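Local coordinates for 2-methyl-aconitate isomerase (Shewanella oneidensis, PDB 5K87), which catalyses the cis-trans isomerisation of 2-methyl-aconitate, a base-assisted proton abstraction with rotation about the C2-C3 bond, in the breakdown of propionate by the 2-methylcitrate cycle, at residues L112-G117 against A177-E182; F119-G124 against A152-T157. The protein carries 1 engineered substitution. All blocks are in the same frame, centred on the assembly; numbering follows the deposited sequence. Where two conformers were deposited one is given.

Interaction 1. Residues L112-G117 against A177-E182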
loop_
_atom_site.group_PDB
_atom_site.type_symbol
_atom_site.label_atom_id
_atom_site.label_comp_id
_atom_site.label_asym_id
_atom_site.label_seq_id
_atom_site.Cartn_x
_atom_site.Cartn_y
_atom_site.Cartn_z
ATOM N N LEU A 112 -10.880 6.416 11.052
ATOM C CA LEU A 112 -11.283 5.068 11.418
ATOM C C LEU A 112 -12.451 5.037 12.404
ATOM O O LEU A 112 -12.987 3.964 12.677
ATOM C CB LEU A 112 -10.101 4.269 11.958
ATOM C CG LEU A 112 -9.035 3.898 10.918
ATOM C CD1 LEU A 112 -8.009 2.974 11.555
ATOM C CD2 LEU A 112 -9.636 3.255 9.665
ATOM N N THR A 113 -12.886 6.191 12.909
ATOM C CA THR A 113 -13.970 6.216 13.885
ATOM C C THR A 113 -15.272 5.564 13.378
ATOM O O THR A 113 -15.934 4.836 14.109
ATOM C CB THR A 113 -14.203 7.652 14.399
ATOM O OG1 THR A 113 -13.099 8.037 15.233
ATOM C CG2 THR A 113 -15.478 7.734 15.200
ATOM N N ALA A 114 -15.640 5.813 12.124
ATOM C CA ALA A 114 -16.826 5.158 11.563
ATOM C C ALA A 114 -16.675 3.631 11.551
ATOM O O ALA A 114 -17.624 2.889 11.812
ATOM C CB ALA A 114 -17.096 5.664 10.152
ATOM N N ALA A 115 -15.471 3.163 11.222
ATOM C CA ALA A 115 -15.186 1.737 11.230
ATOM C C ALA A 115 -15.199 1.169 12.646
ATOM O O ALA A 115 -15.611 0.024 12.842
ATOM C CB ALA A 115 -13.870 1.445 10.526
ATOM N N VAL A 116 -14.776 1.955 13.633
ATOM C CA VAL A 116 -14.866 1.538 15.026
ATOM C C VAL A 116 -16.314 1.251 15.410
ATOM O O VAL A 116 -16.613 0.230 16.025
ATOM C CB VAL A 116 -14.263 2.614 15.958
ATOM C CG1 VAL A 116 -14.660 2.372 17.403
ATOM C CG2 VAL A 116 -12.749 2.654 15.796
ATOM N N GLY A 117 -17.216 2.154 15.033
ATOM C CA GLY A 117 -18.623 1.967 15.345
ATOM C C GLY A 117 -19.169 0.699 14.724
ATOM O O GLY A 117 -19.835 -0.093 15.391
ATOM N N ALA A 177 -22.440 3.530 2.769
ATOM C CA ALA A 177 -23.416 4.152 3.659
ATOM C C ALA A 177 -22.790 5.307 4.435
ATOM O O ALA A 177 -21.668 5.202 4.936
ATOM C CB ALA A 177 -23.991 3.134 4.617
ATOM N N GLU A 178 -23.519 6.409 4.555
ATOM C CA GLU A 178 -23.061 7.535 5.366
ATOM C C GLU A 178 -23.044 7.184 6.848
ATOM O O GLU A 178 -24.032 6.678 7.388
ATOM C CB GLU A 178 -23.980 8.736 5.157
ATOM C CG GLU A 178 -23.519 9.990 5.885
ATOM C CD GLU A 178 -24.435 11.189 5.679
ATOM O OE1 GLU A 178 -25.473 11.055 4.987
ATOM O OE2 GLU A 178 -24.114 12.272 6.215
ATOM N N VAL A 179 -21.929 7.487 7.514
ATOM C CA VAL A 179 -21.829 7.344 8.955
ATOM C C VAL A 179 -21.464 8.699 9.542
ATOM O O VAL A 179 -20.338 9.187 9.375
ATOM C CB VAL A 179 -20.764 6.303 9.346
ATOM C CG1 VAL A 179 -20.677 6.194 10.861
ATOM C CG2 VAL A 179 -21.102 4.956 8.722
ATOM N N GLN A 180 -22.423 9.326 10.213
ATOM C CA GLN A 180 -22.173 10.605 10.850
ATOM C C GLN A 180 -21.427 10.407 12.165
ATOM O O GLN A 180 -21.782 9.545 12.981
ATOM C CB GLN A 180 -23.498 11.349 11.034
ATOM C CG GLN A 180 -24.203 11.572 9.699
ATOM C CD GLN A 180 -25.530 12.281 9.818
ATOM O OE1 GLN A 180 -26.105 12.369 10.902
ATOM N NE2 GLN A 180 -26.028 12.788 8.693
ATOM N N ILE A 181 -20.382 11.213 12.350
ATOM C CA ILE A 181 -19.526 11.142 13.529
ATOM C C ILE A 181 -19.594 12.444 14.312
ATOM O O ILE A 181 -19.717 13.512 13.718
ATOM C CB ILE A 181 -18.057 10.912 13.124
ATOM C CG1 ILE A 181 -17.949 9.727 12.170
ATOM C CG2 ILE A 181 -17.185 10.695 14.352
ATOM C CD1 ILE A 181 -18.401 8.437 12.775
ATOM N N GLU A 182 -19.518 12.361 15.638
ATOM C CA GLU A 182 -19.531 13.563 16.469
ATOM C C GLU A 182 -18.467 13.483 17.547
ATOM O O GLU A 182 -18.527 12.614 18.429
ATOM C CB GLU A 182 -20.882 13.728 17.156
ATOM C CG GLU A 182 -22.052 13.698 16.202
ATOM C CD GLU A 182 -23.375 13.840 16.904
ATOM O OE1 GLU A 182 -24.415 13.693 16.233
ATOM O OE2 GLU A 182 -23.369 14.107 18.125
#
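T113 turns its methyl CG2 toward the strand by placing it anti to the backbone N, while its hydroxyl lies beside that N (chi1 -71°); I181 likewise sets CG2 anti to its own N, with CG1 beside it. In the modelled conformers, for both residues have a second one, the two branch methyls meet at 3.5 Å, T113 CG2 to I181 CG2, the side chains passing each other at a slant. The other branch of I181 carries its delta methyl to the helix backbone, where I181 CD1 lies 3.8 Å from A114 CA and 3.9 Å from T113 CG2. CD1 thus touches both T113 and A114. One step along, A114 offers its single methyl to V179: A114 CB is 3.7 Å from V179 CG1 and 3.8 Å from V179 CB, so the valine leans on it with its branch point as well as one methyl. With no more than a methyl on A114, its alpha carbon stays within reach of I181; the short axes pass 8.9 Å apart at 108°, a nearly perpendicular crossing. Residues of the same helical segment also touch strands 24-30, 75-81, 148-157 and 374-391, consistent with the central helix enclosed by strands in a DAP epimerase-like domain. T113 OG1 has a weak hydrogen bond to the carbonyl of C109, the inferred catalytic cysteine, and its side chain lies about 7 Å from the bound malonate. The chemistry is thus divided on T113: its methyl joins a buried, purely apolar seam with the strand, while its hydroxyl bonds weakly to the active-site backbone.

Interaction 2. Residues F119-G124 against A152-T157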
loop_
_atom_site.group_PDB
_atom_site.type_symbol
_atom_site.label_atom_id
_atom_site.label_comp_id
_atom_site.label_asym_id
_atom_site.label_seq_id
_atom_site.Cartn_x
_atom_site.Cartn_y
_atom_site.Cartn_z
ATOM N N PHE A 119 -17.441 -1.945 13.608
ATOM C CA PHE A 119 -16.776 -3.125 14.146
ATOM C C PHE A 119 -17.393 -3.514 15.485
ATOM O O PHE A 119 -17.645 -4.693 15.751
ATOM C CB PHE A 119 -15.270 -2.886 14.297
ATOM C CG PHE A 119 -14.513 -4.087 14.826
ATOM C CD1 PHE A 119 -14.510 -4.389 16.186
ATOM C CD2 PHE A 119 -13.817 -4.914 13.970
ATOM C CE1 PHE A 119 -13.811 -5.496 16.674
ATOM C CE2 PHE A 119 -13.112 -6.015 14.455
ATOM C CZ PHE A 119 -13.102 -6.293 15.799
ATOM N N ALA A 120 -17.635 -2.526 16.331
ATOM C CA ALA A 120 -18.180 -2.794 17.650
ATOM C C ALA A 120 -19.543 -3.470 17.558
ATOM O O ALA A 120 -19.806 -4.444 18.264
ATOM C CB ALA A 120 -18.270 -1.514 18.447
ATOM N N ILE A 121 -20.406 -2.955 16.691
ATOM C CA ILE A 121 -21.722 -3.547 16.476
ATOM C C ILE A 121 -21.595 -4.982 15.962
ATOM O O ILE A 121 -22.247 -5.899 16.467
ATOM C CB ILE A 121 -22.539 -2.716 15.487
ATOM C CG1 ILE A 121 -22.892 -1.361 16.108
ATOM C CG2 ILE A 121 -23.804 -3.482 15.056
ATOM C CD1 ILE A 121 -23.280 -0.321 15.098
ATOM N N SER A 122 -20.744 -5.174 14.965
ATOM C CA SER A 122 -20.608 -6.465 14.313
ATOM C C SER A 122 -19.939 -7.526 15.167
ATOM O O SER A 122 -20.032 -8.711 14.850
ATOM C CB SER A 122 -19.844 -6.302 13.006
ATOM O OG SER A 122 -20.576 -5.470 12.124
ATOM N N ASN A 123 -19.258 -7.116 16.230
ATOM C CA ASN A 123 -18.432 -8.046 16.999
ATOM C C ASN A 123 -18.788 -8.144 18.469
ATOM O O ASN A 123 -17.956 -8.499 19.297
ATOM C CB ASN A 123 -16.952 -7.728 16.799
ATOM C CG ASN A 123 -16.484 -8.094 15.411
ATOM O OD1 ASN A 123 -16.185 -9.258 15.140
ATOM N ND2 ASN A 123 -16.465 -7.123 14.509
ATOM N N GLY A 124 -20.039 -7.834 18.786
ATOM C CA GLY A 124 -20.555 -8.123 20.112
ATOM C C GLY A 124 -20.084 -7.197 21.217
ATOM O O GLY A 124 -20.114 -7.572 22.390
ATOM N N ALA A 152 -20.661 7.595 16.939
ATOM C CA ALA A 152 -20.834 7.175 15.551
ATOM C C ALA A 152 -22.265 6.705 15.342
ATOM O O ALA A 152 -22.729 5.811 16.046
ATOM C CB ALA A 152 -19.864 6.068 15.202
ATOM N N HIS A 153 -22.966 7.320 14.397
ATOM C CA HIS A 153 -24.338 6.936 14.084
ATOM C C HIS A 153 -24.295 5.940 12.941
ATOM O O HIS A 153 -24.195 6.318 11.778
ATOM C CB HIS A 153 -25.179 8.162 13.718
ATOM C CG HIS A 153 -25.217 9.202 14.791
ATOM N ND1 HIS A 153 -26.003 9.082 15.917
ATOM C CD2 HIS A 153 -24.560 10.378 14.912
ATOM C CE1 HIS A 153 -25.835 10.147 16.682
ATOM N NE2 HIS A 153 -24.962 10.945 16.097
ATOM N N VAL A 154 -24.353 4.660 13.286
ATOM C CA VAL A 154 -24.159 3.605 12.301
ATOM C C VAL A 154 -25.500 3.054 11.834
ATOM O O VAL A 154 -26.304 2.625 12.655
ATOM C CB VAL A 154 -23.306 2.466 12.876
ATOM C CG1 VAL A 154 -23.055 1.395 11.822
ATOM C CG2 VAL A 154 -21.992 3.017 13.438
ATOM N N PRO A 155 -25.738 3.053 10.520
ATOM C CA PRO A 155 -27.012 2.521 10.025
ATOM C C PRO A 155 -27.082 1.003 10.145
ATOM O O PRO A 155 -26.078 0.299 9.952
ATOM C CB PRO A 155 -27.028 2.955 8.561
ATOM C CG PRO A 155 -25.575 3.061 8.187
ATOM C CD PRO A 155 -24.881 3.559 9.431
ATOM N N ILE A 156 -28.278 0.510 10.457
ATOM C CA ILE A 156 -28.541 -0.907 10.684
ATOM C C ILE A 156 -29.647 -1.402 9.751
ATOM O O ILE A 156 -30.678 -0.740 9.599
ATOM C CB ILE A 156 -29.016 -1.156 12.130
ATOM C CG1 ILE A 156 -28.010 -0.600 13.151
ATOM C CG2 ILE A 156 -29.269 -2.640 12.365
ATOM C CD1 ILE A 156 -26.650 -1.296 13.159
ATOM N N THR A 157 -29.429 -2.554 9.128
ATOM C CA THR A 157 -30.451 -3.222 8.324
ATOM C C THR A 157 -30.467 -4.694 8.704
ATOM O O THR A 157 -29.423 -5.347 8.702
ATOM C CB THR A 157 -30.154 -3.088 6.828
ATOM O OG1 THR A 157 -30.231 -1.708 6.446
ATOM C CG2 THR A 157 -31.150 -3.908 6.005
#
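The last turn of the helix, 119-122, stands off from strand 152-157, with the nearest alpha carbons, I121 CA and V154 CA, 8.6 Å apart, and the gap is bridged mainly by I121. Its CG1 branch runs beside the backbone N and then extends (chi2 161°), carrying the delta methyl to the valine. I121 CD1 comes end-on to V154, 3.6 Å from V154 CB, 3.7 Å from V154 CG1 and 3.9 Å from V154 CG2, so one methyl sits against the whole fork of the valine. The same methyl also meets I156 tip to tip: I121 CD1 is 4.0 Å from I156 CD1, and I121 CG2 lies close to that atom too. I156 does not leave its backbone toward the helix, yet its end comes nearer and delivers CD1 to the isoleucine. The contact is small and entirely apolar, one isoleucine laid against two residues of alternate strand positions. Behind it, the helix end is tied off by N123, the first residue to leave helical geometry: N123 ND2 donates to F119 O at 3.0 Å, with an N-H...O angle of 159°, and this amide nitrogen also lies 3.4 Å above the F119 ring plane, over its centre. In the surrounding fold, I121 also packs on C137 and V139 of strand 135-143 and on V161 of strand 160-161, while I126 touches it from the following loop, so the end of helix 113-122 rests across several adjoining strands.

In the fold
The two contacts lie on one helix, 113-122, and their centres are 9 Å apart. Interaction 1 uses its first turn and interaction 2 its last. Their strands, 179-184 and 148-157, are antiparallel neighbours, joined by hydrogen bonds from H153 N to Q180 O (2.9 Å) and between H153 NE2 and E182 OE1. The helix runs across these two strands, with 24-30 and 75-81 also packed against it, consistent with the central helix of a DAP epimerase-like domain. In sequence, interaction 2 is nested inside the loop closed by interaction 1: the helix comes first, then 152-157, then 177-182. The helix start follows C109 and N111 of the active site, whereas interaction 2 lies away from the annotated sites.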